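Local coordinates for protein 2-C-methyl-D-erythritol 4-phosphate cytidylyltransferase (Thermus thermophilus HB8, PDB 2PX7) that probably catalyses the transfer of a cytidylyl group from CTP to 2-C-methyl-D-erythritol 4-phosphate, a step of the DXP pathway of isoprenoid biosynthesis, at residues 53-56 with 57-61. Numbering follows the deposited sequence.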
loop_
_atom_site.group_PDB
_atom_site.type_symbol
_atom_site.label_atom_id
_atom_site.label_comp_id
_atom_site.label_asym_id
_atom_site.label_seq_id
_atom_site.Cartn_x
_atom_site.Cartn_y
_atom_site.Cartn_z
ATOM N N THR A 53 -7.252 21.037 -5.941
ATOM C CA THR A 53 -6.053 20.936 -5.102
ATOM C C THR A 53 -6.322 19.893 -4.016
ATOM O O THR A 53 -7.470 19.530 -3.767
ATOM C CB THR A 53 -5.651 22.272 -4.445
ATOM O OG1 THR A 53 -6.663 22.662 -3.519
ATOM C CG2 THR A 53 -5.441 23.386 -5.496
ATOM N N LEU A 54 -5.263 19.401 -3.383
ATOM C CA LEU A 54 -5.410 18.482 -2.248
ATOM C C LEU A 54 -6.347 19.061 -1.193
ATOM O O LEU A 54 -7.262 18.384 -0.721
ATOM C CB LEU A 54 -4.038 18.142 -1.657
ATOM C CG LEU A 54 -3.199 17.165 -2.486
ATOM C CD1 LEU A 54 -1.878 16.855 -1.801
ATOM C CD2 LEU A 54 -3.987 15.881 -2.732
ATOM N N LEU A 55 -6.148 20.339 -0.868
ATOM C CA LEU A 55 -6.996 21.021 0.112
ATOM C C LEU A 55 -8.468 20.946 -0.278
ATOM O O LEU A 55 -9.323 20.623 0.547
ATOM C CB LEU A 55 -6.540 22.481 0.332
ATOM C CG LEU A 55 -7.420 23.314 1.281
ATOM C CD1 LEU A 55 -7.361 22.760 2.702
ATOM C CD2 LEU A 55 -7.033 24.793 1.253
ATOM N N GLU A 56 -8.756 21.224 -1.546
ATOM C CA GLU A 56 -10.125 21.179 -2.060
ATOM C C GLU A 56 -10.697 19.775 -1.972
ATOM O O GLU A 56 -11.850 19.599 -1.586
ATOM C CB GLU A 56 -10.185 21.733 -3.490
ATOM C CG GLU A 56 -9.959 23.257 -3.556
ATOM C CD GLU A 56 -9.793 23.810 -4.967
ATOM O OE1 GLU A 56 -9.562 23.032 -5.923
ATOM O OE2 GLU A 56 -9.884 25.054 -5.116
ATOM N N TRP A 57 -9.875 18.774 -2.291
ATOM C CA TRP A 57 -10.274 17.375 -2.088
ATOM C C TRP A 57 -10.652 17.067 -0.638
ATOM O O TRP A 57 -11.722 16.521 -0.409
ATOM C CB TRP A 57 -9.202 16.389 -2.582
ATOM C CG TRP A 57 -9.097 16.261 -4.075
ATOM C CD1 TRP A 57 -8.068 16.707 -4.864
ATOM C CD2 TRP A 57 -10.034 15.626 -4.964
ATOM N NE1 TRP A 57 -8.313 16.405 -6.178
ATOM C CE2 TRP A 57 -9.506 15.736 -6.272
ATOM C CE3 TRP A 57 -11.262 14.974 -4.782
ATOM C CZ2 TRP A 57 -10.168 15.222 -7.404
ATOM C CZ3 TRP A 57 -11.935 14.472 -5.913
ATOM C CH2 TRP A 57 -11.373 14.592 -7.207
ATOM N N THR A 58 -9.815 17.417 0.350
ATOM C CA THR A 58 -10.200 17.075 1.741
ATOM C C THR A 58 -11.401 17.875 2.212
ATOM O O THR A 58 -12.235 17.343 2.918
ATOM C CB THR A 58 -9.051 17.070 2.843
ATOM O OG1 THR A 58 -8.954 18.348 3.490
ATOM C CG2 THR A 58 -7.733 16.634 2.314
ATOM N N LEU A 59 -11.500 19.139 1.809
ATOM C CA LEU A 59 -12.655 19.963 2.193
ATOM C C LEU A 59 -13.986 19.417 1.688
ATOM O O LEU A 59 -15.002 19.528 2.378
ATOM C CB LEU A 59 -12.467 21.434 1.794
ATOM C CG LEU A 59 -11.358 22.180 2.558
ATOM C CD1 LEU A 59 -11.346 23.653 2.219
ATOM C CD2 LEU A 59 -11.478 21.984 4.068
ATOM N N ALA A 60 -13.970 18.818 0.493
ATOM C CA ALA A 60 -15.129 18.095 -0.037
ATOM C C ALA A 60 -15.456 16.836 0.770
ATOM O O ALA A 60 -16.620 16.571 1.060
ATOM C CB ALA A 60 -14.913 17.755 -1.528
ATOM N N ALA A 61 -14.429 16.067 1.147
ATOM C CA ALA A 61 -14.613 14.852 1.959
ATOM C C ALA A 61 -15.226 15.114 3.341
ATOM O O ALA A 61 -15.931 14.253 3.895
ATOM C CB ALA A 61 -13.298 14.097 2.099
#
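Trp-57 N donates to Thr-53 O at 2.9 Å and opens a run of i to i+4 alpha-helical bonds, which continues with Thr-58 to Leu-54, Leu-59 to Leu-55 and Ala-60 to Glu-56. Thr-53 is the N-cap of this short helix and forms a capping box with Glu-56. Its OG1 accepts from Glu-56 N at 3.2 Å. In return, Glu-56 OE1 accepts from Thr-53 N at 3.1 Å, the donor approaching from outside the carboxylate plane, 43° off it. The two bonds engage Glu-56 N, in the first turn, and Thr-53 N, just before it. Leu-54 lies close to Lys-44, a predicted transition-state stabiliser, consistent with the helix start lying near the active site. The indole of Trp-57 lies back along the first turn. CG is anti to the carbonyl carbon (chi1 -74°), which swings the ring toward the N-terminus. CD1 comes to 3.1 Å from Thr-53 O, and Leu-54 CA sits at the ring edge. NE1 is hydrogen-bonded to Val-49 O in the preceding loop, which helps to fix the rotation of the ring. Trp-57 turns to the loops, with Arg-52 in a cation-pi contact and Phe-118 edge-to-face. With an alanine here, Val-49 O is likely to lose its donor, Phe-118 and Arg-52 their ring, and a gap to open beside the first turn. Thr-58 OG1 is buried without a polar partner. One turn apart, Leu-55 CD1 lies 4.0 Å from Leu-59 CG, the two side chains meeting at a slant. The helix packs on the central mixed sheet of this nucleotidyltransferase: Leu-55 and Leu-59 rest on Val-70 and Val-68 of strand 67-72.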